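Local coordinates for protein copper-transporting ATPase (Sulfolobus solfataricus, PDB 2YJ3) that probably couples ATP hydrolysis to the export of copper or related heavy-metal ions across the cell membrane, this chain being its catalytic domain, at residues A[156-161]-A[180-185]; A[107-112]-A[120-125]; A[14-19]-A[234-239]; A[54-59]-A[79-84]; A[30-35]-A[201-206]. The protein carries 1 engineered substitution. One frame throughout, in Å; residues are numbered along the deposited sequence.

Interaction 1: residues A[156-161]-A[180-185]. With SO4 (sulfate ion), chain C.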
# COMPACT_ATOMS: atom_id res chain seq x y z
N ILE A 156 1.04 11.70 -10.45
CA ILE A 156 1.74 11.97 -9.21
C ILE A 156 1.70 10.75 -8.31
O ILE A 156 0.65 10.11 -8.15
CB ILE A 156 1.12 13.18 -8.47
CG1 ILE A 156 1.19 14.43 -9.35
CG2 ILE A 156 1.82 13.43 -7.13
CD1 ILE A 156 0.62 15.66 -8.69
N ILE A 157 2.84 10.41 -7.73
CA ILE A 157 2.95 9.33 -6.76
C ILE A 157 3.07 9.92 -5.36
O ILE A 157 3.92 10.77 -5.13
CB ILE A 157 4.19 8.46 -7.03
CG1 ILE A 157 4.06 7.72 -8.37
CG2 ILE A 157 4.41 7.47 -5.90
CD1 ILE A 157 5.27 6.85 -8.68
N LEU A 158 2.22 9.48 -4.44
CA LEU A 158 2.33 9.89 -3.03
C LEU A 158 2.65 8.66 -2.19
O LEU A 158 2.27 7.55 -2.55
CB LEU A 158 1.03 10.51 -2.52
CG LEU A 158 0.41 11.64 -3.32
CD1 LEU A 158 -0.78 12.19 -2.57
CD2 LEU A 158 1.43 12.72 -3.63
N SER A 159 3.33 8.87 -1.07
CA SER A 159 3.70 7.74 -0.22
C SER A 159 4.18 8.17 1.16
O SER A 159 4.82 9.20 1.30
CB SER A 159 4.77 6.89 -0.90
OG SER A 159 5.23 5.86 -0.05
N GLY A 160 3.87 7.35 2.16
CA GLY A 160 4.35 7.58 3.51
C GLY A 160 5.69 6.88 3.68
O GLY A 160 6.22 6.77 4.78
N ASP A 161 6.23 6.41 2.56
CA ASP A 161 7.49 5.69 2.58
C ASP A 161 8.71 6.62 2.38
O ASP A 161 8.58 7.76 1.94
CB ASP A 161 7.47 4.58 1.53
CG ASP A 161 8.18 3.33 2.00
OD1 ASP A 161 9.15 3.45 2.80
OD2 ASP A 161 7.78 2.23 1.58
N SER A 180 7.43 11.91 -0.93
CA SER A 180 7.64 10.82 0.01
C SER A 180 7.49 11.27 1.46
O SER A 180 7.31 12.45 1.74
CB SER A 180 9.03 10.23 -0.17
OG SER A 180 10.01 11.18 0.24
N ASN A 181 7.56 10.30 2.36
CA ASN A 181 7.47 10.53 3.80
C ASN A 181 6.24 11.32 4.23
O ASN A 181 6.28 12.07 5.22
CB ASN A 181 8.73 11.22 4.32
CG ASN A 181 9.05 10.81 5.73
OD1 ASN A 181 8.97 11.62 6.65
ND2 ASN A 181 9.40 9.55 5.91
N LEU A 182 5.14 11.14 3.50
CA LEU A 182 3.92 11.87 3.78
C LEU A 182 3.03 11.19 4.82
O LEU A 182 2.81 9.98 4.77
CB LEU A 182 3.13 12.09 2.50
CG LEU A 182 3.81 12.97 1.46
CD1 LEU A 182 2.85 13.19 0.31
CD2 LEU A 182 4.21 14.29 2.06
N SER A 183 2.52 11.98 5.75
CA SER A 183 1.46 11.52 6.64
C SER A 183 0.13 11.62 5.92
O SER A 183 0.00 12.36 4.94
CB SER A 183 1.38 12.42 7.87
OG SER A 183 0.81 13.67 7.50
N PRO A 184 -0.88 10.90 6.42
CA PRO A 184 -2.20 11.00 5.80
C PRO A 184 -2.60 12.46 5.68
O PRO A 184 -3.22 12.84 4.68
CB PRO A 184 -3.11 10.26 6.79
CG PRO A 184 -2.19 9.29 7.47
CD PRO A 184 -0.88 10.01 7.60
N GLU A 185 -2.23 13.27 6.66
CA GLU A 185 -2.60 14.68 6.68
C GLU A 185 -1.84 15.49 5.64
O GLU A 185 -2.38 16.43 5.07
CB GLU A 185 -2.42 15.28 8.08
CG GLU A 185 -3.42 14.73 9.11
CD GLU A 185 -3.25 13.24 9.39
OE1 GLU A 185 -2.11 12.73 9.26
OE2 GLU A 185 -4.24 12.57 9.74
S SO4 C . 1.71 4.76 2.94
O1 SO4 C . 1.23 5.99 3.56
O2 SO4 C . 1.46 4.81 1.49
O3 SO4 C . 3.15 4.60 3.17
O4 SO4 C . 0.99 3.64 3.53
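Leu182 sets its CB against the carbonyl O of Ser159, 3.6 Å away, and sends CD1 on to CD2 of Leu158. Its CG stands opposite the carbonyl carbon and next to the backbone N (chi1 -65°), which turns the isobutyl group back toward the end of strand 154-158. That methyl pair, 4.2 Å apart, is the apolar side of the contact; the polar grip is made by backbone. Leu182 N donates to Ser159 O over 3.0 Å in a nearly straight bond (169° at the hydrogen), and Asn181 N donates to Asp161 O at 2.8 Å, the donor tilted about 30° out of that carbonyl's plane. CB of Ser180 packs against the same Asp161 O. Gly160 passes between the two bonds with its CA 3.1 Å from Leu182 O, so close that any CB there would run into this carbonyl and also into the sulfate. The turn is braced from within as well: Ser159 OG accepts from Asp161 N at 2.8 Å, an ST turn. Gly160 N, inside that turn, reaches SO4 O3 over 3.0 Å in a weak bond, and Lys187 grips the same sulfate. Asp161 turns its carboxylate elsewhere, into a salt bridge with Lys35. Ser159, Gly160 and Asp161 are all ATP-binding residues. A Ser-Gly-Asp turn at the C-terminal end of a parallel strand of the mixed sheet corresponds to motif II of haloacid dehalogenase-like hydrolases, the Thr-Gly-Asp of many P-type ATPases, and the sulfate is consistent with a phosphate position in that site.

Interaction 2: residues A[107-112]-A[120-125]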
# COMPACT_ATOMS: atom_id res chain seq x y z
N ILE A 107 10.58 -12.48 26.31
CA ILE A 107 9.73 -11.46 25.73
C ILE A 107 10.23 -11.05 24.35
O ILE A 107 11.34 -10.55 24.20
CB ILE A 107 9.64 -10.21 26.63
CG1 ILE A 107 9.05 -10.57 28.00
CG2 ILE A 107 8.79 -9.13 25.97
CD1 ILE A 107 7.70 -11.24 27.94
N ILE A 108 9.38 -11.23 23.35
CA ILE A 108 9.76 -10.90 21.99
C ILE A 108 8.96 -9.73 21.45
O ILE A 108 7.75 -9.68 21.61
CB ILE A 108 9.59 -12.11 21.02
CG1 ILE A 108 10.70 -13.13 21.24
CG2 ILE A 108 9.68 -11.64 19.58
CD1 ILE A 108 10.46 -14.07 22.36
N GLU A 109 9.65 -8.79 20.82
CA GLU A 109 9.02 -7.63 20.21
C GLU A 109 9.49 -7.49 18.79
O GLU A 109 10.68 -7.59 18.51
CB GLU A 109 9.43 -6.35 20.94
CG GLU A 109 9.04 -6.30 22.37
CD GLU A 109 9.45 -4.97 23.01
OE1 GLU A 109 10.63 -4.85 23.43
OE2 GLU A 109 8.60 -4.06 23.05
N VAL A 110 8.55 -7.22 17.89
CA VAL A 110 8.89 -6.94 16.50
C VAL A 110 8.34 -5.55 16.18
O VAL A 110 7.14 -5.32 16.25
CB VAL A 110 8.30 -7.99 15.55
CG1 VAL A 110 8.79 -7.76 14.13
CG2 VAL A 110 8.67 -9.39 16.02
N LYS A 111 9.22 -4.61 15.88
CA LYS A 111 8.77 -3.23 15.72
C LYS A 111 9.57 -2.42 14.70
O LYS A 111 10.75 -2.70 14.44
CB LYS A 111 8.69 -2.52 17.08
CG LYS A 111 9.95 -2.55 17.93
CD LYS A 111 9.70 -1.82 19.27
CE LYS A 111 10.96 -1.79 20.15
NZ LYS A 111 10.72 -1.08 21.46
N LYS A 112 8.92 -1.41 14.13
CA LYS A 112 9.49 -0.59 13.08
C LYS A 112 10.71 0.19 13.55
O LYS A 112 10.97 0.29 14.75
CB LYS A 112 8.43 0.36 12.51
N ALA A 120 12.98 -4.40 13.49
CA ALA A 120 13.93 -4.95 14.45
C ALA A 120 13.25 -6.00 15.31
O ALA A 120 12.07 -5.86 15.66
CB ALA A 120 14.51 -3.82 15.33
N VAL A 121 13.98 -7.06 15.63
CA VAL A 121 13.44 -8.06 16.54
C VAL A 121 14.18 -7.91 17.87
O VAL A 121 15.41 -7.95 17.91
CB VAL A 121 13.65 -9.48 16.03
CG1 VAL A 121 13.08 -10.48 17.02
CG2 VAL A 121 13.06 -9.66 14.61
N TYR A 122 13.44 -7.72 18.96
CA TYR A 122 14.04 -7.65 20.29
C TYR A 122 13.72 -8.89 21.07
O TYR A 122 12.61 -9.43 20.98
CB TYR A 122 13.51 -6.45 21.05
CG TYR A 122 13.85 -5.14 20.40
CD1 TYR A 122 13.16 -4.71 19.29
CD2 TYR A 122 14.87 -4.36 20.88
CE1 TYR A 122 13.48 -3.52 18.67
CE2 TYR A 122 15.19 -3.16 20.29
CZ TYR A 122 14.49 -2.75 19.18
OH TYR A 122 14.81 -1.56 18.58
N ILE A 123 14.69 -9.33 21.86
CA ILE A 123 14.45 -10.41 22.78
C ILE A 123 14.90 -9.94 24.14
O ILE A 123 16.09 -9.70 24.37
CB ILE A 123 15.19 -11.69 22.43
CG1 ILE A 123 14.68 -12.28 21.10
CG2 ILE A 123 15.02 -12.70 23.56
CD1 ILE A 123 15.61 -13.36 20.51
N ASN A 124 13.92 -9.80 25.04
CA ASN A 124 14.16 -9.29 26.37
C ASN A 124 14.87 -7.94 26.35
O ASN A 124 15.73 -7.68 27.17
CB ASN A 124 14.92 -10.31 27.20
CG ASN A 124 14.06 -11.51 27.55
OD1 ASN A 124 12.85 -11.49 27.37
ND2 ASN A 124 14.69 -12.56 28.07
N GLY A 125 14.49 -7.09 25.40
CA GLY A 125 14.95 -5.71 25.39
C GLY A 125 16.12 -5.45 24.44
O GLY A 125 16.45 -4.30 24.16
O HOH W 1 11.76 -7.73 23.89
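Ala120 opens the pairing with Lys111, its N reaching Lys111 O at 3.0 Å while its own O takes the Lys111 N-H. Val121 and Val110 follow as a non-hydrogen-bonded antiparallel pair, and CG1 of Val121 leans toward CG2 of Ile108. Tyr122 is the centre of the contact. Its backbone is bonded both ways with Glu109, Tyr122 N to Glu109 O being 2.8 Å, and that carbonyl O also lies at the ring edge. Lys111 has CG between its backbone N and carbonyl carbon (chi1 53°) and is extended beyond, which carries the chain across the ring at about a right angle: CE comes 3.4 Å from Tyr122 CE1, and NZ sits over the face, 4.8 Å from the ring centroid, in a cation-pi contact. Without the ring, as with a serine here, the Lys111 ammonium would probably lose its aromatic partner and its chain be freer to swing. Ile123 lies alongside Ile108, their CG1 atoms 4.1 Å apart. Asn124 ends the pairing with its side chain, OD1 accepting from Ile107 N at 2.7 Å, while its N donates to Ile107 O. Asn124 and Gly125 have the positive phi values expected of a type I' turn, and a water bonded to Gly125 N links Ile107 O with Glu109 OE1. Strand 98-103 flanks 106-111, strand 126-134 flanks 119-123, and helix 53-63 covers the face of Ile108, Val110 and Val121, bringing the nucleotide-binding Glu63 against Val110.

Interaction 3: residues A[14-19]-A[234-239]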
# COMPACT_ATOMS: atom_id res chain seq x y z
N MET A 14 -15.24 -2.99 -11.68
CA MET A 14 -15.38 -1.71 -10.99
C MET A 14 -16.78 -1.55 -10.40
O MET A 14 -17.79 -1.83 -11.06
CB MET A 14 -15.07 -0.54 -11.92
CG MET A 14 -13.60 -0.47 -12.33
SD MET A 14 -13.28 0.60 -13.74
CE MET A 14 -11.88 -0.24 -14.49
N ILE A 15 -16.83 -1.13 -9.14
CA ILE A 15 -18.07 -0.79 -8.45
C ILE A 15 -18.20 0.72 -8.38
O ILE A 15 -17.41 1.37 -7.72
CB ILE A 15 -18.06 -1.28 -7.00
CG1 ILE A 15 -17.76 -2.77 -6.95
CG2 ILE A 15 -19.38 -0.97 -6.31
CD1 ILE A 15 -17.79 -3.35 -5.56
N ILE A 16 -19.20 1.27 -9.06
CA ILE A 16 -19.39 2.71 -9.11
C ILE A 16 -20.47 3.18 -8.14
O ILE A 16 -21.40 2.44 -7.81
CB ILE A 16 -19.75 3.19 -10.51
CG1 ILE A 16 -19.03 2.35 -11.57
CG2 ILE A 16 -19.38 4.66 -10.66
CD1 ILE A 16 -17.78 3.01 -12.12
N LYS A 17 -20.34 4.43 -7.71
CA LYS A 17 -21.23 5.03 -6.72
C LYS A 17 -22.32 5.86 -7.40
O LYS A 17 -23.49 5.80 -7.02
CB LYS A 17 -20.41 5.89 -5.77
CG LYS A 17 -21.22 6.67 -4.76
CD LYS A 17 -20.31 7.57 -3.95
CE LYS A 17 -19.80 8.73 -4.78
NZ LYS A 17 -20.82 9.82 -4.90
N ASN A 18 -21.92 6.64 -8.40
CA ASN A 18 -22.86 7.44 -9.17
C ASN A 18 -22.45 7.49 -10.64
O ASN A 18 -21.26 7.53 -10.96
CB ASN A 18 -22.96 8.86 -8.60
N SER A 19 -23.43 7.48 -11.54
CA SER A 19 -23.15 7.60 -12.97
C SER A 19 -22.36 8.88 -13.25
O SER A 19 -21.66 8.97 -14.26
N ALA A 234 -15.56 5.52 -1.34
CA ALA A 234 -14.89 5.96 -2.57
C ALA A 234 -15.84 5.94 -3.76
O ALA A 234 -16.77 5.14 -3.82
CB ALA A 234 -13.67 5.08 -2.85
N ASP A 235 -15.58 6.82 -4.72
CA ASP A 235 -16.40 6.89 -5.93
C ASP A 235 -16.38 5.58 -6.71
O ASP A 235 -17.40 5.16 -7.26
CB ASP A 235 -15.92 8.03 -6.82
CG ASP A 235 -16.24 9.39 -6.24
OD1 ASP A 235 -16.98 9.45 -5.23
OD2 ASP A 235 -15.77 10.40 -6.80
N ILE A 236 -15.22 4.95 -6.76
CA ILE A 236 -15.07 3.70 -7.49
C ILE A 236 -14.27 2.70 -6.70
O ILE A 236 -13.16 2.99 -6.28
CB ILE A 236 -14.34 3.89 -8.81
CG1 ILE A 236 -15.10 4.86 -9.71
CG2 ILE A 236 -14.13 2.54 -9.50
CD1 ILE A 236 -14.26 5.37 -10.85
N ILE A 237 -14.83 1.52 -6.50
CA ILE A 237 -14.08 0.46 -5.87
C ILE A 237 -13.56 -0.53 -6.93
O ILE A 237 -14.34 -1.08 -7.74
CB ILE A 237 -14.91 -0.24 -4.79
CG1 ILE A 237 -15.46 0.80 -3.81
CG2 ILE A 237 -14.09 -1.30 -4.08
CD1 ILE A 237 -16.07 0.22 -2.56
N LEU A 238 -12.24 -0.73 -6.95
CA LEU A 238 -11.62 -1.67 -7.89
C LEU A 238 -11.63 -3.05 -7.27
O LEU A 238 -10.60 -3.49 -6.75
CB LEU A 238 -10.17 -1.29 -8.20
CG LEU A 238 -9.82 -0.72 -9.57
CD1 LEU A 238 -8.38 -1.04 -9.90
CD2 LEU A 238 -10.72 -1.27 -10.64
N VAL A 239 -12.78 -3.72 -7.34
CA VAL A 239 -12.93 -5.04 -6.75
C VAL A 239 -11.84 -5.94 -7.26
O VAL A 239 -11.30 -6.79 -6.54
CB VAL A 239 -14.23 -5.73 -7.17
CG1 VAL A 239 -14.48 -6.95 -6.30
CG2 VAL A 239 -15.38 -4.78 -7.11
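Ile15 and Ile237 hold each other by both backbone bonds of an antiparallel hydrogen-bonded pair: Ile15 N to Ile237 O is 2.9 Å and nearly straight at 174°, and Ile237 N to Ile15 O matches it at 2.9 Å. Two residues on, Lys17 N gives a third bond to Asp235 O, but it is weak and bent to 128°. The charged pair is looser still. Lys17 NZ stands 3.9 Å from Asp235 OD1, a long salt bridge; the lysine chain bends at its third and fourth torsions to lie beside the carboxylate. Ile237 O serves twice, since Val239 N also bonds to it weakly, closing an inverse gamma turn centred on Leu238 that ends the strand.

Outside this polar spine the side chains sort onto two faces. Ile15 and Ile237 share one, their CB atoms 4.0 Å apart. Ile16 and Ile236 share the other, lying side by side and pointing the same way with Ile16 CD1 4.1 Å from Ile236 CG1. Met14 adds to that second group: its CB rests on CG2 of Ile236 at 4.0 Å, and its CG presses on Leu238 CD2 at 3.4 Å, a tight fit for two carbons. Strand 15-16 forms an edge of the mixed sheet and runs antiparallel to its one neighbour there, strand 236-238, which pairs inward with strand 219-223 in parallel. Helix 20-27 reaches Ile16 and Ile236 through Val21, helix 243-250 covers Met14, and helix 5-11 touches Met14, Ile15 and Ile16.

Interaction 4: residues A[54-59]-A[79-84]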
# COMPACT_ATOMS: atom_id res chain seq x y z
N LEU A 54 16.56 -19.09 15.09
CA LEU A 54 15.71 -19.05 16.28
C LEU A 54 15.01 -17.70 16.38
O LEU A 54 13.83 -17.62 16.68
CB LEU A 54 16.53 -19.33 17.56
CG LEU A 54 15.75 -19.34 18.88
CD1 LEU A 54 14.61 -20.33 18.86
CD2 LEU A 54 16.67 -19.61 20.08
N SER A 55 15.76 -16.63 16.13
CA SER A 55 15.20 -15.29 16.13
C SER A 55 14.11 -15.17 15.09
O SER A 55 13.06 -14.56 15.33
CB SER A 55 16.29 -14.25 15.85
OG SER A 55 17.21 -14.22 16.93
N LEU A 56 14.38 -15.74 13.93
CA LEU A 56 13.42 -15.77 12.83
C LEU A 56 12.12 -16.43 13.29
O LEU A 56 11.03 -15.90 13.07
CB LEU A 56 14.03 -16.52 11.63
CG LEU A 56 13.16 -16.73 10.38
CD1 LEU A 56 12.52 -15.41 9.95
CD2 LEU A 56 13.97 -17.39 9.22
N ALA A 57 12.24 -17.58 13.95
CA ALA A 57 11.06 -18.32 14.38
C ALA A 57 10.29 -17.55 15.45
O ALA A 57 9.07 -17.64 15.51
CB ALA A 57 11.47 -19.67 14.93
N TYR A 58 11.01 -16.82 16.30
CA TYR A 58 10.38 -16.03 17.34
C TYR A 58 9.58 -14.90 16.72
O TYR A 58 8.42 -14.70 17.04
CB TYR A 58 11.43 -15.48 18.31
CG TYR A 58 11.94 -16.47 19.34
CD1 TYR A 58 11.28 -17.68 19.54
CD2 TYR A 58 13.07 -16.20 20.11
CE1 TYR A 58 11.74 -18.60 20.46
CE2 TYR A 58 13.53 -17.11 21.05
CZ TYR A 58 12.85 -18.31 21.23
OH TYR A 58 13.28 -19.23 22.16
N ALA A 59 10.20 -14.15 15.83
CA ALA A 59 9.52 -13.03 15.19
C ALA A 59 8.26 -13.49 14.43
O ALA A 59 7.21 -12.89 14.54
CB ALA A 59 10.46 -12.34 14.23
N LYS A 79 8.07 -19.18 7.00
CA LYS A 79 7.53 -20.46 6.59
C LYS A 79 8.28 -21.02 5.37
O LYS A 79 8.49 -22.22 5.29
CB LYS A 79 6.03 -20.34 6.27
N GLU A 80 8.68 -20.15 4.44
CA GLU A 80 9.44 -20.61 3.27
C GLU A 80 10.83 -21.06 3.70
O GLU A 80 11.45 -21.87 3.01
CB GLU A 80 9.58 -19.53 2.20
CG GLU A 80 8.28 -19.08 1.55
CD GLU A 80 8.44 -17.79 0.75
OE1 GLU A 80 9.41 -17.05 1.01
OE2 GLU A 80 7.60 -17.52 -0.13
N GLN A 81 11.34 -20.53 4.82
CA GLN A 81 12.63 -20.97 5.34
C GLN A 81 12.51 -22.30 6.05
O GLN A 81 13.51 -22.96 6.30
CB GLN A 81 13.23 -19.93 6.30
CG GLN A 81 13.50 -18.62 5.63
CD GLN A 81 14.34 -18.80 4.39
OE1 GLN A 81 15.44 -19.37 4.45
NE2 GLN A 81 13.84 -18.33 3.26
N GLY A 82 11.29 -22.68 6.42
CA GLY A 82 11.04 -23.99 6.99
C GLY A 82 10.80 -24.00 8.49
O GLY A 82 10.54 -25.05 9.08
N VAL A 83 10.88 -22.84 9.13
CA VAL A 83 10.69 -22.80 10.57
C VAL A 83 9.20 -22.92 10.90
O VAL A 83 8.35 -22.54 10.10
CB VAL A 83 11.30 -21.53 11.19
CG1 VAL A 83 12.79 -21.47 10.86
CG2 VAL A 83 10.60 -20.29 10.67
N LYS A 84 8.89 -23.49 12.07
CA LYS A 84 7.49 -23.66 12.46
C LYS A 84 7.06 -22.61 13.47
O LYS A 84 7.87 -22.09 14.23
CB LYS A 84 7.22 -25.07 12.99
CG LYS A 84 8.03 -25.45 14.21
CD LYS A 84 7.56 -26.78 14.80
CE LYS A 84 8.37 -27.13 16.06
NZ LYS A 84 8.10 -28.50 16.58
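Gln81 meets Leu56 with its aliphatic stem and not with its flat amide: Leu56 CD2 lies 3.8 Å from Gln81 CG and 3.9 Å from Gln81 CB, the two side chains crossing at about a right angle. The bend at chi2 (-53°) carries the carboxamide away from the leucine. The other flat group nearby, the Tyr58 ring, stays on the far flank of helix 53-63. Leu54 CD1 sits 3.5 Å above one of its faces, offset toward the rim, and Tyr58 OH is hydrogen-bonded to Lys106 NZ.

No hydrogen bond crosses this contact, which joins helix 53-63 to the end of helix 69-81 and the loop after it. Leu56 has CG opposite its backbone N (chi1 177°), which extends the isobutyl group toward the end of helix 69-81. Val83 points toward the same side of helix 53-63 and divides its contacts: its CB faces the small Ala57 CB at 4.2 Å, while its CG2 approaches Leu56 CG at 4.4 Å. The small Ala57 is consistent with so close an approach, Ala57 CA to Val83 CA being 5.9 Å. What delivers Val83 here is the turn before it. Gly82 has a positive phi of 105° and closes helix 69-81 with a Schellman motif, at backbone angles where a CB would jam against the preceding carbonyl. Leu56 also touches Phe131 of the antiparallel sheet and Tyr77 and Ala78 of helix 69-81. Two helices joined by a short connection and packed beside a six-stranded antiparallel sheet are characteristic of the nucleotide-binding domain of P-type ATPases; His68, in the connection, binds AMP and ATP.

Interaction 5: residues A[30-35]-A[201-206]. Engineered in segment 30-35: Glu34 (natural residue Asp).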
# COMPACT_ATOMS: atom_id res chain seq x y z
N THR A 30 -5.72 15.42 -13.42
CA THR A 30 -4.63 14.94 -12.61
C THR A 30 -4.91 13.52 -12.09
O THR A 30 -6.05 13.20 -11.73
CB THR A 30 -4.35 15.89 -11.44
OG1 THR A 30 -4.39 17.23 -11.92
CG2 THR A 30 -2.99 15.62 -10.83
N ILE A 31 -3.88 12.69 -12.10
CA ILE A 31 -3.99 11.33 -11.59
C ILE A 31 -2.96 11.12 -10.50
O ILE A 31 -1.76 11.26 -10.74
CB ILE A 31 -3.71 10.30 -12.66
CG1 ILE A 31 -4.68 10.48 -13.82
CG2 ILE A 31 -3.81 8.90 -12.07
CD1 ILE A 31 -4.38 9.60 -14.99
N ILE A 32 -3.43 10.76 -9.32
CA ILE A 32 -2.53 10.50 -8.21
C ILE A 32 -2.59 9.05 -7.77
O ILE A 32 -3.67 8.50 -7.56
CB ILE A 32 -2.86 11.40 -7.02
CG1 ILE A 32 -2.72 12.87 -7.44
CG2 ILE A 32 -1.96 11.06 -5.85
CD1 ILE A 32 -2.95 13.88 -6.32
N PHE A 33 -1.42 8.43 -7.66
CA PHE A 33 -1.29 7.09 -7.12
C PHE A 33 -0.67 7.09 -5.72
O PHE A 33 0.28 7.80 -5.45
CB PHE A 33 -0.38 6.23 -8.00
CG PHE A 33 -0.94 5.97 -9.36
CD1 PHE A 33 -1.74 4.86 -9.58
CD2 PHE A 33 -0.65 6.81 -10.42
CE1 PHE A 33 -2.25 4.60 -10.82
CE2 PHE A 33 -1.16 6.55 -11.67
CZ PHE A 33 -1.96 5.45 -11.88
N GLU A 34 -1.23 6.26 -4.86
CA GLU A 34 -0.57 5.86 -3.63
C GLU A 34 0.41 4.75 -3.96
O GLU A 34 0.03 3.73 -4.52
CB GLU A 34 -1.61 5.34 -2.65
CG GLU A 34 -2.12 6.39 -1.70
CD GLU A 34 -1.35 6.40 -0.41
OE1 GLU A 34 -0.11 6.22 -0.45
OE2 GLU A 34 -1.99 6.55 0.65
N LYS A 35 1.68 4.94 -3.61
CA LYS A 35 2.66 3.91 -3.93
C LYS A 35 2.14 2.56 -3.46
O LYS A 35 2.00 1.63 -4.25
CB LYS A 35 4.02 4.23 -3.30
CG LYS A 35 4.99 3.05 -3.33
CD LYS A 35 6.36 3.43 -2.79
CE LYS A 35 6.56 2.90 -1.38
NZ LYS A 35 6.89 1.44 -1.35
N VAL A 201 -8.88 16.19 -9.94
CA VAL A 201 -7.93 15.18 -9.48
C VAL A 201 -8.60 13.86 -9.22
O VAL A 201 -9.56 13.78 -8.47
CB VAL A 201 -7.26 15.62 -8.16
CG1 VAL A 201 -6.50 14.46 -7.53
CG2 VAL A 201 -6.34 16.82 -8.38
N LEU A 202 -8.07 12.82 -9.84
CA LEU A 202 -8.57 11.48 -9.61
C LEU A 202 -7.51 10.76 -8.81
O LEU A 202 -6.33 10.79 -9.15
CB LEU A 202 -8.82 10.77 -10.94
CG LEU A 202 -9.30 9.33 -10.91
CD1 LEU A 202 -10.05 9.00 -12.21
CD2 LEU A 202 -8.14 8.38 -10.69
N MET A 203 -7.92 10.12 -7.73
CA MET A 203 -6.93 9.50 -6.88
C MET A 203 -7.19 8.04 -6.66
O MET A 203 -8.33 7.64 -6.48
CB MET A 203 -6.83 10.21 -5.54
CG MET A 203 -5.78 9.58 -4.66
SD MET A 203 -5.48 10.43 -3.11
CE MET A 203 -4.20 9.39 -2.40
N ILE A 204 -6.12 7.25 -6.65
CA ILE A 204 -6.21 5.82 -6.43
C ILE A 204 -5.43 5.46 -5.18
O ILE A 204 -4.24 5.76 -5.08
CB ILE A 204 -5.59 5.08 -7.62
CG1 ILE A 204 -6.17 5.65 -8.91
CG2 ILE A 204 -5.81 3.58 -7.48
CD1 ILE A 204 -5.67 4.97 -10.15
N GLY A 205 -6.10 4.82 -4.22
CA GLY A 205 -5.50 4.53 -2.93
C GLY A 205 -6.03 3.28 -2.25
O GLY A 205 -6.88 2.55 -2.80
N ASP A 206 -5.53 3.03 -1.05
CA ASP A 206 -5.84 1.80 -0.32
C ASP A 206 -7.22 1.86 0.31
O ASP A 206 -7.85 0.82 0.53
CB ASP A 206 -4.78 1.53 0.75
CG ASP A 206 -4.67 2.66 1.76
OD1 ASP A 206 -5.55 2.73 2.65
OD2 ASP A 206 -3.72 3.46 1.66
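Val201 places CG1 anti to its backbone N and CG2 anti to the carbonyl carbon (chi1 168°), which spreads the two methyls over two partners on the neighbouring strand: CG1 meets Ile32 CD1 at 3.8 Å, and CG2 meets Thr30 CB at 3.8 Å. Trimming this valine to an alanine is likely to open a gap beside Thr30 and leave the end of Ile32 less firmly held. On the other face Phe33 and Ile204 both set their first branch opposite the carbonyl carbon (chi1 -66° and -49°) and lie side by side, pointing the same way, with Ile204 CD1 3.5 Å from Phe33 CE1. Between these layers the parallel strands are stitched by four backbone bonds, from Leu202 N to Thr30 O (2.8 Å) through to Glu34 N to Ile204 O (3.1 Å).

Glu34 is an engineered replacement of the natural aspartate, the position phosphorylated in P-type ATPases. Its CG rests on the Met203 methyl CE at 3.7 Å, and its OE2 is salt-bridged to Lys187, although Asp206 OD2 lies 3.7 Å from it, two like charges close together. Asp206 OD1 is taken by Val208 N.

Strand 30-34 pairs on its other edge with strand 154-158, while 201-205, the middle strand of the seven, pairs onward with 219-223. Helix 184-196 lies over Val201, Ile32 and Met203 through Ile191 and Leu194, and helix 243-250 lies over Phe33 and Ile204.

Overall arrangement
From the N terminus, interaction 3 opens first at 14-19, and interaction 5 opens soon after at 30-35; neither closes until the chain has made most of its course. Inside the loop of interaction 5 lie three shorter ones: interaction 4 closes the helix pair 53-63 and 69-81 at the loop after the second, interaction 2 closes a hairpin, and interaction 1 closes from 156-161 to 180-185. The chain then returns to 201-206 and finally to 234-239, so the three lie in series inside interaction 5, which nests inside interaction 3, and nothing crosses. Interactions 1, 3 and 5 tie together the mixed sheet, with 1 and 5 sharing neighbouring strands. Interactions 2 and 4 touch within the nucleotide-binding part, their centres about 15 Å apart.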